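Local atomic coordinates of designed protein (Trypanosoma brucei, PDB entry 6IEV), a protein that is a designed thioredoxin-fold protein with no established function, probably made as a model for studying how partially buried hydrophobic side chains affect stability at high temperature. Residues S27-E30 and L31-T35; I97-G101 and E102-E106; K114-V117 and T118-L122. One frame throughout, in Å; residues are numbered along the deposited sequence.

Contact 1 (S27-E30 and L31-T35)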
ATOM      1  N   SER A  27       4.621  -5.202 -28.668  1.00 36.86           N
ATOM      2  CA  SER A  27       3.761  -5.236 -29.851  1.00 37.87           C
ATOM      3  C   SER A  27       2.306  -5.170 -29.427  1.00 40.57           C
ATOM      4  O   SER A  27       1.947  -5.504 -28.288  1.00 36.82           O
ATOM      5  CB  SER A  27       3.962  -6.520 -30.669  1.00 38.42           C
ATOM      6  OG  SER A  27       3.533  -7.661 -29.908  1.00 38.24           O
ATOM      7  N   LEU A  28       1.462  -4.797 -30.392  1.00 38.64           N
ATOM      8  CA  LEU A  28       0.023  -4.790 -30.157  1.00 38.68           C
ATOM      9  C   LEU A  28      -0.487  -6.188 -29.827  1.00 45.15           C
ATOM     10  O   LEU A  28      -1.265  -6.365 -28.880  1.00 43.50           O
ATOM     11  CB  LEU A  28      -0.693  -4.203 -31.375  1.00 39.91           C
ATOM     12  CG  LEU A  28      -2.201  -4.021 -31.234  1.00 50.17           C
ATOM     13  CD1 LEU A  28      -2.530  -3.185 -30.010  1.00 51.56           C
ATOM     14  CD2 LEU A  28      -2.763  -3.390 -32.471  1.00 49.49           C
ATOM     15  N   GLU A  29       0.033  -7.206 -30.516  1.00 38.87           N
ATOM     16  CA  GLU A  29      -0.409  -8.566 -30.244  1.00 40.51           C
ATOM     17  C   GLU A  29      -0.073  -8.982 -28.812  1.00 43.33           C
ATOM     18  O   GLU A  29      -0.902  -9.585 -28.124  1.00 43.40           O
ATOM     19  CB  GLU A  29       0.231  -9.545 -31.230  1.00 44.50           C
ATOM     20  CG  GLU A  29      -0.207 -10.979 -30.999  1.00 52.63           C
ATOM     21  CD  GLU A  29      -1.724 -11.137 -31.102  1.00 70.37           C
ATOM     22  OE1 GLU A  29      -2.335 -10.442 -31.952  1.00 76.52           O
ATOM     23  OE2 GLU A  29      -2.302 -11.934 -30.321  1.00 72.21           O
ATOM     24  N   GLU A  30       1.122  -8.647 -28.331  1.00 43.62           N
ATOM     25  CA  GLU A  30       1.425  -8.943 -26.937  1.00 43.06           C
ATOM     26  C   GLU A  30       0.503  -8.169 -26.009  1.00 43.73           C
ATOM     27  O   GLU A  30       0.009  -8.712 -25.021  1.00 39.61           O
ATOM     28  CB  GLU A  30       2.885  -8.625 -26.622  1.00 37.52           C
ATOM     29  CG  GLU A  30       3.235  -8.903 -25.162  1.00 42.51           C
ATOM     30  CD  GLU A  30       4.637  -8.422 -24.794  1.00 48.80           C
ATOM     31  OE1 GLU A  30       5.148  -8.825 -23.740  1.00 50.80           O
ATOM     32  OE2 GLU A  30       5.227  -7.624 -25.554  1.00 51.00           O
ATOM     33  N   LEU A  31       0.239  -6.901 -26.324  1.00 45.38           N
ATOM     34  CA  LEU A  31      -0.580  -6.076 -25.441  1.00 46.80           C
ATOM     35  C   LEU A  31      -2.020  -6.581 -25.373  1.00 47.69           C
ATOM     36  O   LEU A  31      -2.634  -6.574 -24.302  1.00 44.18           O
ATOM     37  CB  LEU A  31      -0.534  -4.618 -25.907  1.00 50.39           C
ATOM     38  CG  LEU A  31      -1.352  -3.591 -25.120  1.00 53.42           C
ATOM     39  CD1 LEU A  31      -1.163  -3.777 -23.615  1.00 46.02           C
ATOM     40  CD2 LEU A  31      -0.957  -2.193 -25.527  1.00 53.98           C
ATOM     41  N   ARG A  32      -2.580  -7.015 -26.507  1.00 49.56           N
ATOM     42  CA  ARG A  32      -3.962  -7.489 -26.503  1.00 47.97           C
ATOM     43  C   ARG A  32      -4.113  -8.803 -25.749  1.00 44.90           C
ATOM     44  O   ARG A  32      -5.104  -8.999 -25.042  1.00 50.41           O
ATOM     45  CB  ARG A  32      -4.469  -7.646 -27.934  1.00 44.01           C
ATOM     46  CG  ARG A  32      -4.647  -6.332 -28.660  1.00 50.75           C
ATOM     47  CD  ARG A  32      -5.223  -6.550 -30.055  1.00 65.11           C
ATOM     48  NE  ARG A  32      -6.597  -7.046 -30.040  1.00 74.63           N
ATOM     49  CZ  ARG A  32      -7.291  -7.347 -31.135  1.00 85.69           C
ATOM     50  NH1 ARG A  32      -6.745  -7.201 -32.344  1.00 75.89           N
ATOM     51  NH2 ARG A  32      -8.538  -7.788 -31.019  1.00 97.27           N
ATOM     52  N   GLU A  33      -3.139  -9.708 -25.867  1.00 46.72           N
ATOM     53  CA  GLU A  33      -3.204 -10.941 -25.090  1.00 55.26           C
ATOM     54  C   GLU A  33      -3.006 -10.677 -23.604  1.00 56.22           C
ATOM     55  O   GLU A  33      -3.526 -11.424 -22.772  1.00 64.42           O
ATOM     56  CB  GLU A  33      -2.194 -11.967 -25.611  1.00 62.35           C
ATOM     57  CG  GLU A  33      -2.810 -12.910 -26.656  1.00 81.40           C
ATOM     58  CD  GLU A  33      -2.385 -14.374 -26.503  1.00 99.24           C
ATOM     59  OE1 GLU A  33      -1.211 -14.703 -26.798  1.00103.42           O
ATOM     60  OE2 GLU A  33      -3.238 -15.199 -26.098  1.00103.02           O
ATOM     61  N   ALA A  34      -2.228  -9.661 -23.244  1.00 53.66           N
ATOM     62  CA  ALA A  34      -2.064  -9.331 -21.834  1.00 49.54           C
ATOM     63  C   ALA A  34      -3.358  -8.799 -21.235  1.00 56.07           C
ATOM     64  O   ALA A  34      -3.783  -9.236 -20.164  1.00 65.67           O
ATOM     65  CB  ALA A  34      -0.942  -8.310 -21.664  1.00 51.37           C
ATOM     66  N   THR A  35      -3.979  -7.822 -21.886  1.00 59.06           N
ATOM     67  CA  THR A  35      -5.167  -7.207 -21.313  1.00 57.77           C
ATOM     68  C   THR A  35      -6.404  -8.085 -21.408  1.00 64.38           C
ATOM     69  O   THR A  35      -7.390  -7.793 -20.725  1.00 69.78           O
ATOM     70  CB  THR A  35      -5.445  -5.867 -21.989  1.00 56.79           C
ATOM     71  OG1 THR A  35      -5.689  -6.072 -23.385  1.00 49.73           O
ATOM     72  CG2 THR A  35      -4.265  -4.923 -21.795  1.00 53.99           C
TER
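L28 O and R32 N form the shortest of five consecutive i to i+4 backbone bonds here, 2.8 Å, while the others, L31 N to S27 O, E33 N to E29 O, A34 N to E30 O and T35 N to L31 O, wind S27-T35 into little more than two turns of helix. S27 stands just before the first turn and closes its open end: with chi1 at 65° its hydroxyl OG accepts from E30 N at 3.0 Å, and the bond is fairly straight, 165° at the hydrogen. This serine N-cap starts the short helix 28-35, which packs against the thioredoxin-type sheet and turns L31 inward onto I25, I43 and V75. On another side, L28 lies slantwise against the aliphatic part of R32, CD1 of L28 reaching CG of R32 at 4.0 Å; W86 of helix 81-86 touches both side chains. E29 bends at chi2, which brings its OE2 to 3.8 Å from CG of E33, the two carboxylates being turned 43° apart with no bond between them. The extended E30 chain carries its carboxylate to H23 NE2 and M26 N. At the C-terminal end L31 O is gripped twice by T35, from opposite faces of the carbonyl plane: T35 N binds at 3.0 Å, and the T35 hydroxyl OG1 donates at 3.2 Å.

Contact 2 (I97-G101 and E102-E106)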
ATOM      1  N   ILE A  97      -6.750   2.045 -18.160  1.00 37.44           N
ATOM      2  CA  ILE A  97      -7.084   0.953 -17.256  1.00 43.64           C
ATOM      3  C   ILE A  97      -8.041   0.016 -17.972  1.00 48.57           C
ATOM      4  O   ILE A  97      -9.097   0.449 -18.445  1.00 55.84           O
ATOM      5  CB  ILE A  97      -7.686   1.467 -15.941  1.00 45.57           C
ATOM      6  CG1 ILE A  97      -6.730   2.477 -15.312  1.00 45.47           C
ATOM      7  CG2 ILE A  97      -7.937   0.305 -14.986  1.00 45.75           C
ATOM      8  CD1 ILE A  97      -7.279   3.131 -14.064  1.00 50.76           C
ATOM      9  N   GLU A  98      -7.689  -1.268 -18.024  1.00 47.24           N
ATOM     10  CA  GLU A  98      -8.465  -2.248 -18.762  1.00 45.94           C
ATOM     11  C   GLU A  98      -8.758  -3.460 -17.894  1.00 45.83           C
ATOM     12  O   GLU A  98      -8.004  -3.789 -16.974  1.00 46.60           O
ATOM     13  CB  GLU A  98      -7.733  -2.698 -20.024  1.00 50.89           C
ATOM     14  CG  GLU A  98      -7.650  -1.617 -21.098  1.00 71.45           C
ATOM     15  CD  GLU A  98      -8.011  -2.131 -22.476  1.00 79.06           C
ATOM     16  OE1 GLU A  98      -8.779  -1.445 -23.186  1.00 86.15           O
ATOM     17  OE2 GLU A  98      -7.528  -3.220 -22.847  1.00 85.94           O
ATOM     18  N   LYS A  99      -9.847  -4.146 -18.226  1.00 52.43           N
ATOM     19  CA  LYS A  99     -10.171  -5.429 -17.621  1.00 52.60           C
ATOM     20  C   LYS A  99     -10.939  -6.239 -18.651  1.00 53.80           C
ATOM     21  O   LYS A  99     -11.874  -5.720 -19.264  1.00 62.05           O
ATOM     22  CB  LYS A  99     -10.990  -5.250 -16.341  1.00 56.95           C
ATOM     23  CG  LYS A  99     -11.474  -6.538 -15.710  1.00 63.19           C
ATOM     24  CD  LYS A  99     -11.931  -6.298 -14.271  1.00 69.30           C
ATOM     25  CE  LYS A  99     -13.111  -7.201 -13.903  1.00 75.70           C
ATOM     26  NZ  LYS A  99     -12.739  -8.644 -13.863  1.00 78.99           N
ATOM     27  N   GLY A 100     -10.500  -7.468 -18.889  1.00 52.10           N
ATOM     28  CA  GLY A 100     -11.144  -8.290 -19.908  1.00 62.00           C
ATOM     29  C   GLY A 100     -11.243  -7.626 -21.263  1.00 74.42           C
ATOM     30  O   GLY A 100     -12.271  -7.749 -21.947  1.00 85.39           O
ATOM     31  N   GLY A 101     -10.204  -6.892 -21.664  1.00 68.93           N
ATOM     32  CA  GLY A 101     -10.185  -6.239 -22.957  1.00 69.66           C
ATOM     33  C   GLY A 101     -11.060  -5.009 -23.079  1.00 70.92           C
ATOM     34  O   GLY A 101     -11.066  -4.378 -24.141  1.00 78.08           O
ATOM     35  N   GLU A 102     -11.765  -4.630 -22.034  1.00 65.74           N
ATOM     36  CA  GLU A 102     -12.626  -3.468 -22.066  1.00 67.19           C
ATOM     37  C   GLU A 102     -12.014  -2.338 -21.250  1.00 67.49           C
ATOM     38  O   GLU A 102     -11.492  -2.573 -20.152  1.00 66.23           O
ATOM     39  CB  GLU A 102     -14.021  -3.802 -21.524  1.00 81.24           C
ATOM     40  CG  GLU A 102     -14.813  -4.762 -22.408  1.00 94.05           C
ATOM     41  CD  GLU A 102     -15.758  -4.048 -23.365  1.00106.43           C
ATOM     42  OE1 GLU A 102     -16.957  -3.931 -23.031  1.00108.36           O
ATOM     43  OE2 GLU A 102     -15.307  -3.617 -24.453  1.00110.69           O
ATOM     44  N   PRO A 103     -12.024  -1.114 -21.773  1.00 68.29           N
ATOM     45  CA  PRO A 103     -11.467   0.020 -21.025  1.00 64.83           C
ATOM     46  C   PRO A 103     -12.402   0.481 -19.916  1.00 65.69           C
ATOM     47  O   PRO A 103     -13.599   0.680 -20.135  1.00 65.30           O
ATOM     48  CB  PRO A 103     -11.309   1.102 -22.094  1.00 66.28           C
ATOM     49  CG  PRO A 103     -12.407   0.788 -23.077  1.00 69.26           C
ATOM     50  CD  PRO A 103     -12.582  -0.708 -23.074  1.00 68.22           C
ATOM     51  N   LEU A 104     -11.830   0.653 -18.720  1.00 59.88           N
ATOM     52  CA  LEU A 104     -12.538   1.127 -17.540  1.00 55.16           C
ATOM     53  C   LEU A 104     -12.194   2.550 -17.151  1.00 59.46           C
ATOM     54  O   LEU A 104     -12.880   3.115 -16.292  1.00 63.61           O
ATOM     55  CB  LEU A 104     -12.250   0.231 -16.331  1.00 51.78           C
ATOM     56  CG  LEU A 104     -12.376  -1.281 -16.471  1.00 59.87           C
ATOM     57  CD1 LEU A 104     -11.707  -1.946 -15.271  1.00 58.31           C
ATOM     58  CD2 LEU A 104     -13.835  -1.686 -16.591  1.00 60.94           C
ATOM     59  N   GLY A 105     -11.126   3.114 -17.695  1.00 60.16           N
ATOM     60  CA  GLY A 105     -10.729   4.455 -17.313  1.00 59.44           C
ATOM     61  C   GLY A 105      -9.467   4.884 -18.032  1.00 61.95           C
ATOM     62  O   GLY A 105      -8.707   4.062 -18.566  1.00 56.91           O
ATOM     63  N   GLU A 106      -9.243   6.197 -18.006  1.00 55.53           N
ATOM     64  CA  GLU A 106      -8.108   6.806 -18.674  1.00 48.57           C
ATOM     65  C   GLU A 106      -7.692   8.037 -17.880  1.00 51.21           C
ATOM     66  O   GLU A 106      -8.544   8.810 -17.441  1.00 55.21           O
ATOM     67  CB  GLU A 106      -8.477   7.164 -20.122  1.00 56.94           C
ATOM     68  CG  GLU A 106      -7.481   8.040 -20.853  1.00 71.07           C
ATOM     69  CD  GLU A 106      -7.659   7.988 -22.373  1.00 83.09           C
ATOM     70  OE1 GLU A 106      -8.332   7.061 -22.874  1.00 83.32           O
ATOM     71  OE2 GLU A 106      -7.133   8.886 -23.065  1.00 85.24           O
TER
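I97 and G105 pair within a beta hairpin, well back from its turn, whose strands, 97-99 and 102-106, run antiparallel at 150°. Among the backbone bonds, I97 N donates to G105 O at 2.8 Å, while I97 O takes L104 N at 2.8 Å and G105 N more weakly. That doubled grip on one carbonyl marks a classic beta bulge, with L104 and G105 both facing I97. Nearer the tip, K99 and E102 bond in both directions, closing a type I' turn over G100 and G101, both with positive phi; E102 N approaches K99 O from well above the carbonyl plane. Weaker CA-H...O contacts run from E98 CA to E102 O and from P103 CA to I97 O.

The apolar contacts centre on L104, whose CD1 presses against K99 CB at 3.5 Å and lies 4.4 Å from I97 CG2. On the other face E98 bends at chi2, laying OE1 beside the proline ring, 3.8 Å from P103 CB, while its OE2 bonds to Y87. K99 NZ goes to N38 O. The hairpin forms one edge of the sheet: strand 40-46 flanks 94-99, and helix 112-123 covers I97 through L115 and L122, and L104 through L122.

Contact 3 (K114-V117 and T118-L122)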
ATOM      1  N   LYS A 114      -3.346  11.156  -9.787  1.00 61.03           N
ATOM      2  CA  LYS A 114      -4.671  10.968 -10.333  1.00 53.33           C
ATOM      3  C   LYS A 114      -4.907   9.521 -10.669  1.00 53.22           C
ATOM      4  O   LYS A 114      -6.014   9.003 -10.484  1.00 51.88           O
ATOM      5  CB  LYS A 114      -4.802  11.694 -11.656  1.00 75.45           C
ATOM      6  CG  LYS A 114      -6.169  12.081 -12.079  1.00 84.98           C
ATOM      7  CD  LYS A 114      -6.349  13.576 -12.072  1.00 90.35           C
ATOM      8  CE  LYS A 114      -7.785  14.036 -11.750  1.00 91.59           C
ATOM      9  NZ  LYS A 114      -7.703  15.543 -11.881  1.00 91.82           N
ATOM     10  N   LEU A 115      -3.857   8.854 -11.142  1.00 51.76           N
ATOM     11  CA  LEU A 115      -4.017   7.485 -11.592  1.00 52.99           C
ATOM     12  C   LEU A 115      -4.388   6.577 -10.433  1.00 39.57           C
ATOM     13  O   LEU A 115      -5.355   5.814 -10.520  1.00 44.30           O
ATOM     14  CB  LEU A 115      -2.743   7.006 -12.291  1.00 48.21           C
ATOM     15  CG  LEU A 115      -2.994   5.541 -12.591  1.00 57.34           C
ATOM     16  CD1 LEU A 115      -4.069   5.393 -13.683  1.00 52.23           C
ATOM     17  CD2 LEU A 115      -1.736   4.796 -12.958  1.00 63.45           C
ATOM     18  N   ARG A 116      -3.658   6.677  -9.320  1.00 44.55           N
ATOM     19  CA  ARG A 116      -4.001   5.865  -8.151  1.00 42.38           C
ATOM     20  C   ARG A 116      -5.414   6.175  -7.655  1.00 41.88           C
ATOM     21  O   ARG A 116      -6.184   5.259  -7.337  1.00 43.40           O
ATOM     22  CB  ARG A 116      -2.965   6.065  -7.049  1.00 36.21           C
ATOM     23  CG  ARG A 116      -3.117   5.045  -5.931  1.00 44.33           C
ATOM     24  CD  ARG A 116      -1.952   5.113  -4.982  1.00 48.85           C
ATOM     25  NE  ARG A 116      -2.087   4.119  -3.919  1.00 55.59           N
ATOM     26  CZ  ARG A 116      -1.110   3.771  -3.086  1.00 55.00           C
ATOM     27  NH1 ARG A 116       0.091   4.325  -3.185  1.00 57.88           N
ATOM     28  NH2 ARG A 116      -1.339   2.865  -2.148  1.00 52.76           N
ATOM     29  N   VAL A 117      -5.779   7.460  -7.598  1.00 47.54           N
ATOM     30  CA  VAL A 117      -7.128   7.831  -7.163  1.00 41.59           C
ATOM     31  C   VAL A 117      -8.168   7.220  -8.086  1.00 44.37           C
ATOM     32  O   VAL A 117      -9.161   6.630  -7.638  1.00 48.02           O
ATOM     33  CB  VAL A 117      -7.269   9.360  -7.093  1.00 49.35           C
ATOM     34  CG1 VAL A 117      -8.704   9.731  -6.821  1.00 51.19           C
ATOM     35  CG2 VAL A 117      -6.347   9.926  -6.026  1.00 55.92           C
ATOM     36  N   THR A 118      -7.948   7.339  -9.396  1.00 50.67           N
ATOM     37  CA  THR A 118      -8.889   6.784 -10.362  1.00 41.10           C
ATOM     38  C   THR A 118      -9.014   5.281 -10.196  1.00 45.39           C
ATOM     39  O   THR A 118     -10.121   4.722 -10.252  1.00 47.31           O
ATOM     40  CB  THR A 118      -8.423   7.105 -11.785  1.00 46.33           C
ATOM     41  OG1 THR A 118      -8.232   8.515 -11.922  1.00 48.20           O
ATOM     42  CG2 THR A 118      -9.432   6.596 -12.810  1.00 40.91           C
ATOM     43  N   LEU A 119      -7.879   4.604 -10.007  1.00 44.07           N
ATOM     44  CA  LEU A 119      -7.897   3.156  -9.853  1.00 42.20           C
ATOM     45  C   LEU A 119      -8.641   2.759  -8.589  1.00 41.41           C
ATOM     46  O   LEU A 119      -9.445   1.821  -8.605  1.00 41.35           O
ATOM     47  CB  LEU A 119      -6.463   2.616  -9.848  1.00 48.33           C
ATOM     48  CG  LEU A 119      -6.350   1.126  -9.521  1.00 49.27           C
ATOM     49  CD1 LEU A 119      -7.163   0.310 -10.518  1.00 44.42           C
ATOM     50  CD2 LEU A 119      -4.884   0.680  -9.438  1.00 46.83           C
ATOM     51  N   ASP A 120      -8.414   3.487  -7.488  1.00 42.53           N
ATOM     52  CA  ASP A 120      -9.114   3.171  -6.242  1.00 38.94           C
ATOM     53  C   ASP A 120     -10.624   3.292  -6.419  1.00 38.09           C
ATOM     54  O   ASP A 120     -11.390   2.438  -5.951  1.00 41.44           O
ATOM     55  CB  ASP A 120      -8.634   4.099  -5.122  1.00 44.66           C
ATOM     56  CG  ASP A 120      -7.292   3.687  -4.549  1.00 53.10           C
ATOM     57  OD1 ASP A 120      -6.958   2.484  -4.619  1.00 68.42           O
ATOM     58  OD2 ASP A 120      -6.584   4.565  -4.011  1.00 57.31           O
ATOM     59  N   GLU A 121     -11.058   4.323  -7.140  1.00 39.70           N
ATOM     60  CA  GLU A 121     -12.477   4.531  -7.393  1.00 48.72           C
ATOM     61  C   GLU A 121     -13.049   3.436  -8.288  1.00 48.36           C
ATOM     62  O   GLU A 121     -14.214   3.047  -8.132  1.00 50.01           O
ATOM     63  CB  GLU A 121     -12.649   5.911  -8.020  1.00 56.79           C
ATOM     64  CG  GLU A 121     -14.045   6.457  -8.092  1.00 78.17           C
ATOM     65  CD  GLU A 121     -14.238   7.323  -9.325  1.00105.88           C
ATOM     66  OE1 GLU A 121     -15.233   8.078  -9.363  1.00112.85           O
ATOM     67  OE2 GLU A 121     -13.411   7.234 -10.267  1.00118.90           O
ATOM     68  N   LEU A 122     -12.243   2.891  -9.204  1.00 47.60           N
ATOM     69  CA  LEU A 122     -12.721   1.764  -9.998  1.00 44.33           C
ATOM     70  C   LEU A 122     -12.853   0.503  -9.162  1.00 41.31           C
ATOM     71  O   LEU A 122     -13.781  -0.280  -9.378  1.00 45.27           O
ATOM     72  CB  LEU A 122     -11.799   1.528 -11.188  1.00 50.27           C
ATOM     73  CG  LEU A 122     -11.991   2.666 -12.184  1.00 54.99           C
ATOM     74  CD1 LEU A 122     -10.777   2.834 -13.061  1.00 65.45           C
ATOM     75  CD2 LEU A 122     -13.244   2.416 -13.001  1.00 43.51           C
TER
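K114 O is held by two donors from T118: the hydroxyl OG1 at 2.7 Å and the backbone N at 2.8 Å. The two approach differently. The amide lies much nearer the carbonyl plane, whereas OG1 comes in from above it, 43° out. A chi1 of -55° sets the T118 hydroxyl beside its own backbone N, facing the preceding turn, where K114 O lies. T118 CB follows to 3.3 Å from K114 O, and CG of K114 passes obliquely by the hydroxyl at 4.1 Å from OG1 before the lysine chain leads away.

The regular alpha-helical ladder continues with L119 N to L115 O, D120 N to R116 O and E121 N to V117 O. On this ladder D120 folds its carboxylate back over the preceding turn: OD2 lies 3.4 Å from R116 O, two acceptors side by side without a bond, and 4.0 Å from R116 CG. R116 itself runs out extended, its guanidinium plane 57° from that of the D120 carboxylate. NE of R116 stays 4.5 Å from D120 OD2, too far for a salt bridge. The guanidinium is instead claimed by D111 and D113 of the second subunit, through salt bridges at NE and NH2, which makes this part of the helix an intersubunit surface. D120 OD2 also comes close to the like-charged carboxylate of that same D111 of the second subunit, and R116 probably offsets the repulsion between the two acids.

Inward, L115 rests on F95 and I97 of strand 94-99 and on L60 of helix 53-66, while L119 meets L63 of that helix; T118 leans on V107 of the edge strand 102-108.

How the contacts relate
Contact 2 stands between the other two: its hairpin touches the helix of contact 1 at one end and that of contact 3 along its side, while contacts 1 and 3 lie on opposite sides of the chain's centre, about 23 Å between centres. T35 O probably bonds to G101 N, tying helix to turn. Against contact 3 the touch is apolar, with I97 CD1 meeting L122 CD1 at 3.7 Å. Contact 1 is a surface contact, whereas contacts 2 and 3 are partly buried. Both helices use hydroxyls to bond backbone atoms; the hairpin relies on strand pairing and a bulge. Of the three, contact 3 alone also meets another subunit.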